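Local coordinates for DNA mismatch repair protein MUTS (Thermus aquaticus, PDB 1EWQ) that binds mismatched DNA, probably as the recognition step of mismatch repair, and has a weak ATPase activity, at residues A587-F592 with L692-Y697; V579-P584 with T591-T596; P455-V460 with Q474-P479; G441-F446 with P466-K471. One frame throughout, in Å; residues are numbered along the deposited sequence.

Contact 1: A587-F592 with L692-Y697. With SO4 (sulfate ion), chain E; SO4 (sulfate ion), chain F.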
# COMPACT_ATOMS: atom_id res chain seq x y z
N ALA C 587 15.90 -4.42 29.47
CA ALA C 587 17.30 -4.27 29.87
C ALA C 587 18.22 -4.87 28.81
O ALA C 587 19.36 -5.22 29.11
CB ALA C 587 17.53 -4.93 31.22
N GLY C 588 17.71 -5.02 27.59
CA GLY C 588 18.50 -5.55 26.49
C GLY C 588 18.84 -7.03 26.45
O GLY C 588 19.84 -7.40 25.83
N LYS C 589 18.02 -7.89 27.07
CA LYS C 589 18.32 -9.32 27.04
C LYS C 589 18.17 -9.85 25.63
O LYS C 589 19.05 -10.57 25.13
CB LYS C 589 17.41 -10.11 28.01
CG LYS C 589 17.57 -9.70 29.48
CD LYS C 589 17.22 -10.82 30.47
CE LYS C 589 15.77 -11.23 30.38
NZ LYS C 589 15.44 -12.28 31.38
N SER C 590 17.08 -9.49 24.97
CA SER C 590 16.83 -9.97 23.61
C SER C 590 17.86 -9.48 22.61
O SER C 590 18.28 -10.23 21.73
CB SER C 590 15.44 -9.54 23.14
OG SER C 590 14.47 -10.29 23.84
N THR C 591 18.25 -8.22 22.75
CA THR C 591 19.24 -7.64 21.87
C THR C 591 20.57 -8.37 22.07
O THR C 591 21.31 -8.59 21.12
CB THR C 591 19.41 -6.13 22.17
OG1 THR C 591 18.24 -5.43 21.74
CG2 THR C 591 20.62 -5.56 21.45
N PHE C 592 20.85 -8.76 23.32
CA PHE C 592 22.07 -9.49 23.63
C PHE C 592 22.08 -10.82 22.89
O PHE C 592 23.09 -11.23 22.34
CB PHE C 592 22.18 -9.71 25.14
CG PHE C 592 23.45 -10.41 25.56
CD1 PHE C 592 24.69 -9.83 25.32
CD2 PHE C 592 23.40 -11.64 26.20
CE1 PHE C 592 25.87 -10.47 25.74
CE2 PHE C 592 24.56 -12.29 26.62
CZ PHE C 592 25.81 -11.70 26.39
N LEU C 692 21.60 -19.84 24.56
CA LEU C 692 21.39 -18.62 25.34
C LEU C 692 19.88 -18.67 25.61
O LEU C 692 19.07 -18.66 24.68
CB LEU C 692 21.74 -17.35 24.56
CG LEU C 692 23.21 -17.02 24.28
CD1 LEU C 692 23.28 -15.71 23.49
CD2 LEU C 692 23.97 -16.87 25.59
N PHE C 693 19.51 -18.72 26.88
CA PHE C 693 18.12 -18.82 27.26
C PHE C 693 17.73 -17.69 28.20
O PHE C 693 18.03 -17.75 29.39
CB PHE C 693 17.90 -20.19 27.94
CG PHE C 693 16.46 -20.52 28.24
CD1 PHE C 693 16.10 -21.83 28.58
CD2 PHE C 693 15.45 -19.55 28.19
CE1 PHE C 693 14.78 -22.17 28.86
CE2 PHE C 693 14.12 -19.88 28.47
CZ PHE C 693 13.79 -21.19 28.80
N ALA C 694 17.07 -16.67 27.64
CA ALA C 694 16.59 -15.53 28.42
C ALA C 694 15.29 -15.97 29.07
O ALA C 694 14.37 -16.43 28.39
CB ALA C 694 16.34 -14.34 27.50
N THR C 695 15.20 -15.80 30.39
CA THR C 695 13.99 -16.22 31.11
C THR C 695 13.83 -15.45 32.41
O THR C 695 14.74 -14.74 32.84
CB THR C 695 14.05 -17.74 31.43
OG1 THR C 695 12.85 -18.15 32.10
CG2 THR C 695 15.24 -18.04 32.32
N HIS C 696 12.66 -15.58 33.03
CA HIS C 696 12.38 -14.94 34.31
C HIS C 696 12.38 -16.00 35.40
O HIS C 696 12.40 -15.68 36.58
CB HIS C 696 11.01 -14.26 34.30
CG HIS C 696 10.94 -13.07 33.40
ND1 HIS C 696 11.75 -11.97 33.56
CD2 HIS C 696 10.18 -12.83 32.31
CE1 HIS C 696 11.50 -11.11 32.59
NE2 HIS C 696 10.55 -11.60 31.82
N TYR C 697 12.36 -17.26 34.99
CA TYR C 697 12.33 -18.36 35.95
C TYR C 697 13.61 -18.48 36.78
O TYR C 697 14.64 -18.95 36.29
CB TYR C 697 12.09 -19.68 35.22
CG TYR C 697 10.70 -19.80 34.62
CD1 TYR C 697 10.48 -20.59 33.50
CD2 TYR C 697 9.60 -19.19 35.22
CE1 TYR C 697 9.21 -20.77 32.98
CE2 TYR C 697 8.31 -19.36 34.72
CZ TYR C 697 8.13 -20.16 33.60
OH TYR C 697 6.87 -20.36 33.09
S SO4 E . 13.91 -7.82 26.37
O1 SO4 E . 13.09 -8.60 25.42
O2 SO4 E . 13.20 -6.57 26.68
O3 SO4 E . 14.10 -8.58 27.62
O4 SO4 E . 15.22 -7.50 25.79
S SO4 F . 11.79 -10.15 36.85
O1 SO4 F . 11.05 -10.56 38.06
O2 SO4 F . 12.72 -9.05 37.17
O3 SO4 F . 12.55 -11.31 36.35
O4 SO4 F . 10.83 -9.70 35.83
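The P-loop (Walker A) lysine, Lys589, meets the C-terminal end of strand 690-694, laying its aliphatic chain beside Ala694 and carrying its ammonium on to Thr695 and His696. CE of Lys589 passes 4.3 Å from CB of Ala694. A bend about CG-CD (chi3 -63°) comes before CE, and NZ ends 2.9 Å from the carbonyl O of Thr695. The angle there is too poor for a hydrogen bond; the true partners of NZ are the carbonyl oxygens of Gly583 and Ile581, so the lysine is tied back to the P-loop and the strand that leads into it. Gly588 sits at the N-cap of helix 589-603 with positive phi, turning the loop into the helix. A sulfate ion lies at that helix start: the backbone N of Ser590 donates to its O4 at 2.8 Å, and OG of Ser590 reaches its O1 at 2.7 Å. This placement is consistent with where a P-loop would hold a phosphate of ATP. On the strand side an ST turn follows, the N of Tyr697 donating to OG1 of Thr695 at 3.1 Å. NZ of Lys589 lies oblique to the His696 ring, 4.3 Å from CE1 of His696, while ND1 of that imidazole gives a bent bond of 3.0 Å (140°) to O3 of a second sulfate, which lies at the ring edge. A leucine in place of His696 would probably leave that sulfate without its imidazole donor and Asn585 without its weak partner. Tyr737 and, from the second subunit, Thr668 and Ser669 also bind this second sulfate.

Contact 2: V579-P584 with T591-T596; sequences VLITGP and TFLRQT
The Phe592 ring is met at its edge, in plane, by the terminal methyl of Ile581: CD1 of Ile581 lies 3.5 Å from CD2 of Phe592. The same methyl is 3.7 Å from CE2 of Phe592, so it faces the rim bond between those two carbons. Asn570 and Leu572 of strand 570-574 also touch the Phe592 side chain. With CG held anti to the backbone N (chi1 -178°), the ring is thrown off the helix far enough to meet the isoleucine. Ile581 contributes a straight arm: its CG1-CD1 branch is extended (chi2 176°) and drives CD1 in between two helix side chains. The second of these is Leu593, whose CD2 comes to 3.9 Å from the same CD1 of Ile581. One methyl therefore carries the whole contact between strand and helix, an apolar one between buried side chains. Along the helix, OG1 of Thr596 donates to the carbonyl O of Phe592 at 2.9 Å, tilted 21° from the carbonyl plane, which satisfies a buried hydroxyl one turn on. The two segments are the strand and helix of the strand-loop-helix unit of a P-loop NTPase, and the predicted ATP-binding loop, from Gly583, runs between them. In the sheet, strand 578-582 has 690-694 on one flank and 708-716 on the other. Helix 589-603 packs on this sheet, Leu593 and Thr596 touching Leu692, while Thr596 also reaches Leu572 of strand 570-574, which belongs to another sheet of the chain.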
# COMPACT_ATOMS: atom_id res chain seq x y z
N VAL C 579 23.41 -21.34 28.74
CA VAL C 579 23.54 -20.04 29.39
C VAL C 579 22.19 -19.40 29.69
O VAL C 579 21.50 -18.96 28.78
CB VAL C 579 24.36 -19.07 28.51
CG1 VAL C 579 24.41 -17.69 29.14
CG2 VAL C 579 25.76 -19.61 28.30
N LEU C 580 21.82 -19.34 30.96
CA LEU C 580 20.55 -18.74 31.33
C LEU C 580 20.80 -17.28 31.64
O LEU C 580 21.80 -16.94 32.29
CB LEU C 580 19.97 -19.42 32.57
CG LEU C 580 19.65 -20.91 32.46
CD1 LEU C 580 19.38 -21.44 33.85
CD2 LEU C 580 18.44 -21.12 31.54
N ILE C 581 19.90 -16.42 31.17
CA ILE C 581 20.01 -14.99 31.40
C ILE C 581 18.74 -14.49 32.07
O ILE C 581 17.71 -14.33 31.42
CB ILE C 581 20.22 -14.21 30.09
CG1 ILE C 581 21.46 -14.75 29.38
CG2 ILE C 581 20.37 -12.74 30.38
CD1 ILE C 581 21.73 -14.13 28.03
N THR C 582 18.83 -14.26 33.37
CA THR C 582 17.69 -13.78 34.15
C THR C 582 17.71 -12.25 34.22
O THR C 582 18.65 -11.61 33.76
CB THR C 582 17.70 -14.39 35.58
OG1 THR C 582 19.04 -14.39 36.09
CG2 THR C 582 17.18 -15.81 35.55
N GLY C 583 16.66 -11.67 34.79
CA GLY C 583 16.58 -10.23 34.90
C GLY C 583 15.33 -9.73 34.19
O GLY C 583 14.70 -10.48 33.44
N PRO C 584 14.95 -8.46 34.40
CA PRO C 584 13.76 -7.88 33.78
C PRO C 584 13.91 -7.60 32.30
O PRO C 584 15.01 -7.58 31.76
CB PRO C 584 13.58 -6.59 34.56
CG PRO C 584 14.99 -6.16 34.76
CD PRO C 584 15.67 -7.45 35.19
N THR C 591 18.25 -8.22 22.75
CA THR C 591 19.24 -7.64 21.87
C THR C 591 20.57 -8.37 22.07
O THR C 591 21.31 -8.59 21.12
CB THR C 591 19.41 -6.13 22.17
OG1 THR C 591 18.24 -5.43 21.74
CG2 THR C 591 20.62 -5.56 21.45
N PHE C 592 20.85 -8.76 23.32
CA PHE C 592 22.07 -9.49 23.63
C PHE C 592 22.08 -10.82 22.89
O PHE C 592 23.09 -11.23 22.34
CB PHE C 592 22.18 -9.71 25.14
CG PHE C 592 23.45 -10.41 25.56
CD1 PHE C 592 24.69 -9.83 25.32
CD2 PHE C 592 23.40 -11.64 26.20
CE1 PHE C 592 25.87 -10.47 25.74
CE2 PHE C 592 24.56 -12.29 26.62
CZ PHE C 592 25.81 -11.70 26.39
N LEU C 593 20.93 -11.50 22.89
CA LEU C 593 20.83 -12.77 22.18
C LEU C 593 21.05 -12.55 20.70
O LEU C 593 21.90 -13.20 20.09
CB LEU C 593 19.45 -13.42 22.37
CG LEU C 593 18.99 -13.90 23.75
CD1 LEU C 593 17.87 -14.94 23.58
CD2 LEU C 593 20.14 -14.51 24.48
N ARG C 594 20.30 -11.63 20.11
CA ARG C 594 20.42 -11.37 18.68
C ARG C 594 21.81 -10.91 18.24
O ARG C 594 22.28 -11.33 17.19
CB ARG C 594 19.38 -10.34 18.23
CG ARG C 594 17.92 -10.76 18.44
CD ARG C 594 16.98 -9.70 17.89
NE ARG C 594 15.61 -9.93 18.30
CZ ARG C 594 14.99 -9.27 19.28
NH1 ARG C 594 15.63 -8.33 19.97
NH2 ARG C 594 13.74 -9.58 19.59
N GLN C 595 22.47 -10.07 19.04
CA GLN C 595 23.80 -9.59 18.66
C GLN C 595 24.77 -10.76 18.57
O GLN C 595 25.66 -10.76 17.73
CB GLN C 595 24.33 -8.52 19.63
CG GLN C 595 25.14 -8.99 20.84
CD GLN C 595 25.61 -7.81 21.73
OE1 GLN C 595 26.60 -7.90 22.45
NE2 GLN C 595 24.88 -6.71 21.68
N THR C 596 24.57 -11.75 19.42
CA THR C 596 25.41 -12.94 19.44
C THR C 596 25.27 -13.68 18.10
O THR C 596 26.26 -14.04 17.47
CB THR C 596 25.01 -13.88 20.58
OG1 THR C 596 25.16 -13.20 21.83
CG2 THR C 596 25.86 -15.14 20.58

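Contact 3: P455-V460 with Q474-P479; sequences PYYERV and QRYTLP. With nucleotides of chain A.
Apolar packing comes first: Val460 sets a methyl over one face of the Tyr476 ring, the side chains coming from opposite directions. CG1 of Val460 stands 4.0 Å from the ring centroid of Tyr476 and 19° off the normal, a CH-pi contact offset toward the rim. Its other methyl, CG2 of Val460, presses near the phenol end, 3.3 Å from OH of Tyr476. Val460 reaches both places because CG1 is anti to its backbone N (chi1 177°) and CG2 lies beside it. With an alanine at Tyr476, both valine methyls would probably lose the ring they pack on, opening a gap between strand 473-477 and loop 455-460. A second apolar meeting has CE1 of Tyr457 3.8 Å from CB of Gln474, the side chains crossing at about a right angle. Of the polar groups, NE2 of Gln474 donates to the carbonyl O of Arg475 at 3.1 Å, while its OE1 is taken by Thr469. Ionic contacts belong to Arg475, whose guanidinium meets the DNA backbone edge-on: NH1 is 2.5 Å from OP1 and NH2 3.1 Å from OP2, both of DT19 of chain A. Glu451 forms a salt bridge with NH2. In this MutS clamp sheet, strand 473-477 sorts its chemistry by side: Gln474 and Tyr476 start toward the loop 455-460, whereas the arginine between them grips phosphate, a hold on the backbone that is probably indifferent to base sequence.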
# COMPACT_ATOMS: atom_id res chain seq x y z
N PRO C 455 0.16 39.40 -47.70
CA PRO C 455 0.56 40.62 -48.40
C PRO C 455 1.25 40.41 -49.75
O PRO C 455 1.38 41.35 -50.54
CB PRO C 455 1.47 41.33 -47.39
CG PRO C 455 0.90 40.90 -46.08
CD PRO C 455 0.67 39.42 -46.31
N TYR C 456 1.70 39.19 -50.02
CA TYR C 456 2.35 38.94 -51.30
C TYR C 456 1.62 37.94 -52.19
O TYR C 456 2.17 37.50 -53.19
CB TYR C 456 3.79 38.47 -51.10
CG TYR C 456 4.66 39.47 -50.37
CD1 TYR C 456 4.72 39.49 -48.97
CD2 TYR C 456 5.42 40.41 -51.07
CE1 TYR C 456 5.50 40.42 -48.30
CE2 TYR C 456 6.21 41.35 -50.41
CZ TYR C 456 6.24 41.36 -49.03
OH TYR C 456 6.99 42.31 -48.37
N TYR C 457 0.38 37.58 -51.84
CA TYR C 457 -0.38 36.62 -52.64
C TYR C 457 -0.48 36.97 -54.14
O TYR C 457 -0.37 36.08 -54.97
CB TYR C 457 -1.81 36.45 -52.09
CG TYR C 457 -1.91 35.62 -50.82
CD1 TYR C 457 -0.77 35.12 -50.19
CD2 TYR C 457 -3.15 35.36 -50.24
CE1 TYR C 457 -0.86 34.38 -49.00
CE2 TYR C 457 -3.26 34.62 -49.06
CZ TYR C 457 -2.12 34.13 -48.45
OH TYR C 457 -2.23 33.43 -47.27
N GLU C 458 -0.68 38.24 -54.48
CA GLU C 458 -0.80 38.64 -55.89
C GLU C 458 0.59 38.75 -56.52
O GLU C 458 0.74 39.13 -57.68
CB GLU C 458 -1.52 40.00 -56.01
CG GLU C 458 -2.69 40.22 -55.06
CD GLU C 458 -3.46 41.50 -55.35
OE1 GLU C 458 -4.13 42.03 -54.44
OE2 GLU C 458 -3.41 41.99 -56.49
N ARG C 459 1.60 38.40 -55.74
CA ARG C 459 2.99 38.47 -56.16
C ARG C 459 3.56 37.07 -56.50
O ARG C 459 4.68 36.94 -57.00
CB ARG C 459 3.77 39.13 -55.03
CG ARG C 459 4.74 40.20 -55.43
CD ARG C 459 4.14 41.32 -56.28
NE ARG C 459 5.22 41.89 -57.07
CZ ARG C 459 5.06 42.70 -58.12
NH1 ARG C 459 3.86 43.06 -58.53
NH2 ARG C 459 6.14 43.10 -58.79
N VAL C 460 2.78 36.04 -56.22
CA VAL C 460 3.19 34.65 -56.45
C VAL C 460 3.28 34.27 -57.93
O VAL C 460 2.34 34.47 -58.70
CB VAL C 460 2.20 33.68 -55.76
CG1 VAL C 460 2.59 32.24 -56.06
CG2 VAL C 460 2.19 33.93 -54.26
N GLN C 474 0.04 30.92 -47.40
CA GLN C 474 -0.29 29.93 -48.41
C GLN C 474 1.00 29.24 -48.81
O GLN C 474 2.06 29.87 -48.93
CB GLN C 474 -0.91 30.61 -49.64
CG GLN C 474 -1.19 29.68 -50.81
CD GLN C 474 -2.25 28.63 -50.52
OE1 GLN C 474 -3.32 28.93 -49.99
NE2 GLN C 474 -1.96 27.38 -50.89
N ARG C 475 0.91 27.92 -48.99
CA ARG C 475 2.07 27.15 -49.37
C ARG C 475 1.89 26.53 -50.75
O ARG C 475 0.80 26.09 -51.13
CB ARG C 475 2.34 26.09 -48.29
CG ARG C 475 2.70 26.73 -46.96
CD ARG C 475 2.61 25.78 -45.79
NE ARG C 475 3.00 26.47 -44.56
CZ ARG C 475 2.81 25.99 -43.33
NH1 ARG C 475 2.23 24.81 -43.16
NH2 ARG C 475 3.20 26.70 -42.27
N TYR C 476 2.99 26.51 -51.50
CA TYR C 476 2.97 25.98 -52.86
C TYR C 476 4.07 24.97 -53.11
O TYR C 476 4.85 24.64 -52.22
CB TYR C 476 3.13 27.11 -53.88
CG TYR C 476 2.30 28.35 -53.60
CD1 TYR C 476 2.69 29.26 -52.62
CD2 TYR C 476 1.13 28.61 -54.32
CE1 TYR C 476 1.95 30.41 -52.37
CE2 TYR C 476 0.38 29.76 -54.09
CZ TYR C 476 0.80 30.66 -53.11
OH TYR C 476 0.07 31.79 -52.85
N THR C 477 4.12 24.52 -54.35
CA THR C 477 5.11 23.54 -54.76
C THR C 477 5.60 23.83 -56.17
O THR C 477 4.87 24.40 -56.99
CB THR C 477 4.49 22.12 -54.72
OG1 THR C 477 4.57 21.62 -53.39
CG2 THR C 477 5.20 21.20 -55.67
N LEU C 478 6.84 23.48 -56.43
CA LEU C 478 7.44 23.62 -57.74
C LEU C 478 7.80 22.19 -58.13
O LEU C 478 8.05 21.35 -57.26
CB LEU C 478 8.71 24.49 -57.69
CG LEU C 478 8.57 26.01 -57.52
CD1 LEU C 478 9.93 26.65 -57.67
CD2 LEU C 478 7.63 26.58 -58.57
N PRO C 479 7.79 21.88 -59.43
CA PRO C 479 8.12 20.55 -59.95
C PRO C 479 9.48 19.99 -59.49
O PRO C 479 9.61 18.81 -59.17
CB PRO C 479 8.05 20.74 -61.46
CG PRO C 479 6.96 21.77 -61.60
CD PRO C 479 7.34 22.77 -60.52
P DT A 19 1.80 24.32 -39.73
OP1 DT A 19 1.29 23.79 -41.03
OP2 DT A 19 3.13 24.99 -39.67
O5' DT A 19 0.72 25.34 -39.20
C5' DT A 19 0.31 25.28 -37.85
C4' DT A 19 -1.10 25.80 -37.73
O4' DT A 19 -1.45 25.70 -36.33
C3' DT A 19 -1.22 27.27 -38.10
O3' DT A 19 -2.51 27.53 -38.66
C2' DT A 19 -0.99 27.99 -36.78
C1' DT A 19 -1.40 26.98 -35.72
N1 DT A 19 -0.45 26.87 -34.60
C2 DT A 19 -0.95 26.76 -33.33
O2 DT A 19 -2.15 26.78 -33.10
N3 DT A 19 -0.00 26.64 -32.35
C4 DT A 19 1.37 26.61 -32.51
O4 DT A 19 2.10 26.50 -31.53
C5 DT A 19 1.83 26.73 -33.88
C7 DT A 19 3.30 26.71 -34.16
C6 DT A 19 0.91 26.86 -34.84

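Contact 4: G441-F446 with P466-K471; sequences GYNAVF and PVQTLK. With nucleotides of chain A.
Val467 opens the walk, sliding past Phe446 in the opposite direction, with CG1 of the valine 3.5 Å from CD2 of the ring. At Gln468 the contact becomes a stack. CB of Gln468 stands 3.9 Å from the centroid of the Phe446 ring and 8° off its normal, a CH-pi contact over the middle. The extended side chain lays its amide nearly parallel to the ring (16°), CD of Gln468 3.4 Å from CE1 of Phe446. Val467 and Gln468 form a classic beta bulge against Arg475, consistent with both side chains starting toward 441-446. The backbone of Phe446 is held by an Asx motif: its N donates to OD1 of Asn443 at 2.6 Å, in the carbonyl plane, in the turn that follows strand 439-443. Strands 439-443 and 465-469 are the outer strands of the four-stranded antiparallel sheet in the MutS clamp, and the loop after 465-469 reaches the DNA. The CB of Thr469 points away from 441-446, and its backbone N hydrogen-bonds with OG1 of Thr469 of the second subunit. Leu470 then rests against the phosphate, its CB 3.5 Å from OP1 of DC20 of chain A. Lys471 takes the same oxygen, its N donating to OP1 of DC20 of chain A at 2.8 Å. Its side chain carries NZ to a weak 3.1 Å bond with OP1 of DG21 of chain A, while Phe446 of the second subunit packs against it.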
# COMPACT_ATOMS: atom_id res chain seq x y z
N GLY C 441 9.64 25.61 -46.08
CA GLY C 441 9.42 24.94 -44.82
C GLY C 441 9.10 23.48 -45.04
O GLY C 441 9.15 22.98 -46.17
N TYR C 442 8.76 22.79 -43.95
CA TYR C 442 8.43 21.38 -44.03
C TYR C 442 7.57 20.87 -42.87
O TYR C 442 7.70 21.32 -41.74
CB TYR C 442 9.74 20.57 -44.08
CG TYR C 442 9.52 19.08 -43.96
CD1 TYR C 442 9.42 18.27 -45.09
CD2 TYR C 442 9.31 18.49 -42.71
CE1 TYR C 442 9.11 16.92 -44.99
CE2 TYR C 442 8.99 17.14 -42.59
CZ TYR C 442 8.89 16.37 -43.74
OH TYR C 442 8.54 15.04 -43.64
N ASN C 443 6.69 19.92 -43.18
CA ASN C 443 5.86 19.24 -42.18
C ASN C 443 5.49 17.88 -42.77
O ASN C 443 5.37 17.73 -43.98
CB ASN C 443 4.59 20.03 -41.77
CG ASN C 443 3.54 20.12 -42.87
OD1 ASN C 443 3.20 19.13 -43.53
ND2 ASN C 443 3.00 21.33 -43.05
N ALA C 444 5.34 16.89 -41.89
CA ALA C 444 5.04 15.52 -42.28
C ALA C 444 3.78 15.33 -43.12
O ALA C 444 3.64 14.32 -43.81
CB ALA C 444 4.97 14.64 -41.03
N VAL C 445 2.87 16.29 -43.07
CA VAL C 445 1.64 16.16 -43.83
C VAL C 445 1.73 16.61 -45.29
O VAL C 445 1.17 15.96 -46.17
CB VAL C 445 0.48 16.91 -43.16
CG1 VAL C 445 -0.81 16.66 -43.93
CG2 VAL C 445 0.35 16.46 -41.70
N PHE C 446 2.44 17.70 -45.55
CA PHE C 446 2.56 18.19 -46.92
C PHE C 446 3.95 18.08 -47.53
O PHE C 446 4.12 18.31 -48.72
CB PHE C 446 2.07 19.65 -47.01
CG PHE C 446 0.62 19.84 -46.66
CD1 PHE C 446 0.22 20.05 -45.34
CD2 PHE C 446 -0.36 19.77 -47.65
CE1 PHE C 446 -1.14 20.19 -45.01
CE2 PHE C 446 -1.72 19.91 -47.33
CZ PHE C 446 -2.11 20.12 -46.01
N PRO C 466 -0.41 25.61 -55.67
CA PRO C 466 -1.02 25.71 -54.34
C PRO C 466 -1.00 24.34 -53.67
O PRO C 466 -1.33 23.34 -54.31
CB PRO C 466 -2.45 26.17 -54.65
CG PRO C 466 -2.26 27.00 -55.89
CD PRO C 466 -1.31 26.15 -56.70
N VAL C 467 -0.62 24.29 -52.40
CA VAL C 467 -0.57 23.02 -51.69
C VAL C 467 -1.33 23.06 -50.36
O VAL C 467 -2.08 22.13 -50.03
CB VAL C 467 0.90 22.59 -51.42
CG1 VAL C 467 0.95 21.46 -50.42
CG2 VAL C 467 1.54 22.15 -52.72
N GLN C 468 -1.15 24.14 -49.61
CA GLN C 468 -1.82 24.26 -48.33
C GLN C 468 -2.22 25.70 -48.08
O GLN C 468 -1.41 26.62 -48.23
CB GLN C 468 -0.90 23.78 -47.19
CG GLN C 468 -1.55 23.84 -45.81
CD GLN C 468 -0.57 23.57 -44.66
OE1 GLN C 468 -0.97 23.46 -43.50
NE2 GLN C 468 0.72 23.47 -44.99
N THR C 469 -3.48 25.90 -47.70
CA THR C 469 -4.00 27.22 -47.40
C THR C 469 -4.10 27.36 -45.89
O THR C 469 -4.60 26.47 -45.20
CB THR C 469 -5.41 27.44 -48.01
OG1 THR C 469 -5.35 27.35 -49.44
CG2 THR C 469 -5.94 28.82 -47.61
N LEU C 470 -3.61 28.48 -45.37
CA LEU C 470 -3.68 28.72 -43.94
C LEU C 470 -4.40 30.03 -43.70
O LEU C 470 -4.83 30.70 -44.64
CB LEU C 470 -2.27 28.76 -43.33
CG LEU C 470 -1.51 27.43 -43.44
CD1 LEU C 470 -0.45 27.53 -44.54
CD2 LEU C 470 -0.87 27.09 -42.11
N LYS C 471 -4.54 30.39 -42.43
CA LYS C 471 -5.23 31.61 -42.06
C LYS C 471 -4.73 32.82 -42.84
O LYS C 471 -5.52 33.54 -43.45
CB LYS C 471 -5.08 31.86 -40.55
CG LYS C 471 -6.16 32.75 -39.95
CD LYS C 471 -7.56 32.29 -40.34
CE LYS C 471 -8.63 33.00 -39.51
NZ LYS C 471 -8.42 34.48 -39.48
P DC A 20 -2.85 28.99 -39.25
OP1 DC A 20 -3.92 28.79 -40.26
OP2 DC A 20 -1.60 29.69 -39.62
O5' DC A 20 -3.48 29.72 -37.99
C5' DC A 20 -4.59 29.14 -37.31
C4' DC A 20 -4.91 29.93 -36.07
O4' DC A 20 -4.00 29.60 -34.99
C3' DC A 20 -4.83 31.44 -36.27
O3' DC A 20 -5.98 32.06 -35.72
C2' DC A 20 -3.59 31.85 -35.48
C1' DC A 20 -3.55 30.80 -34.38
N1 DC A 20 -2.22 30.55 -33.82
C2 DC A 20 -2.10 30.26 -32.44
O2 DC A 20 -3.13 30.22 -31.75
N3 DC A 20 -0.88 30.03 -31.91
C4 DC A 20 0.21 30.07 -32.70
N4 DC A 20 1.40 29.84 -32.13
C5 DC A 20 0.12 30.36 -34.09
C6 DC A 20 -1.10 30.60 -34.60
P DT A 19 1.80 24.32 -39.73
OP1 DT A 19 1.29 23.79 -41.03
OP2 DT A 19 3.13 24.99 -39.67
O5' DT A 19 0.72 25.34 -39.20
C5' DT A 19 0.31 25.28 -37.85
C4' DT A 19 -1.10 25.80 -37.73
O4' DT A 19 -1.45 25.70 -36.33
C3' DT A 19 -1.22 27.27 -38.10
O3' DT A 19 -2.51 27.53 -38.66
C2' DT A 19 -0.99 27.99 -36.78
C1' DT A 19 -1.40 26.98 -35.72
N1 DT A 19 -0.45 26.87 -34.60
C2 DT A 19 -0.95 26.76 -33.33
O2 DT A 19 -2.15 26.78 -33.10
N3 DT A 19 -0.00 26.64 -32.35
C4 DT A 19 1.37 26.61 -32.51
O4 DT A 19 2.10 26.50 -31.53
C5 DT A 19 1.83 26.73 -33.88
C7 DT A 19 3.30 26.71 -34.16
C6 DT A 19 0.91 26.86 -34.84
P DG A 21 -6.26 33.61 -36.01
OP1 DG A 21 -7.63 33.66 -36.58
OP2 DG A 21 -5.13 34.20 -36.77
O5' DG A 21 -6.28 34.24 -34.55
C5' DG A 21 -7.07 33.64 -33.52
C4' DG A 21 -6.78 34.28 -32.19
O4' DG A 21 -5.46 33.88 -31.72
C3' DG A 21 -6.79 35.81 -32.18
O3' DG A 21 -7.44 36.27 -30.99
C2' DG A 21 -5.31 36.17 -32.22
C1' DG A 21 -4.66 35.02 -31.46
N9 DG A 21 -3.29 34.69 -31.85
C8 DG A 21 -2.78 34.60 -33.12
N7 DG A 21 -1.52 34.23 -33.14
C5 DG A 21 -1.19 34.08 -31.80
C6 DG A 21 0.05 33.68 -31.19
O6 DG A 21 1.12 33.39 -31.73
N1 DG A 21 -0.05 33.66 -29.81
C2 DG A 21 -1.18 33.97 -29.10
N2 DG A 21 -1.08 33.89 -27.77
N3 DG A 21 -2.33 34.34 -29.64
C4 DG A 21 -2.26 34.37 -30.99

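How the contacts relate
From the N terminus, contact 4 opens at 441-446 and contact 3 at 455-460; contact 4 then closes at 466-471 and contact 3 at 474-479, so the two cross. Together they tie both outer strands, the inner strand 473-477 and the loop 455-460 of one four-stranded sheet. Roughly a hundred residues on, contact 2 opens at 579-584 and closes at 591-596 round the P-loop. Contact 1 starts at 587-592, before contact 2 closes and sharing Thr591 and Phe592 with it, so these two also cross; it closes at 692-697, bringing in the neighbouring strand. The two pairs sit on opposite sides of the chain's centre, at least about 65 Å apart between nearest atoms: DNA clamp and ATPase.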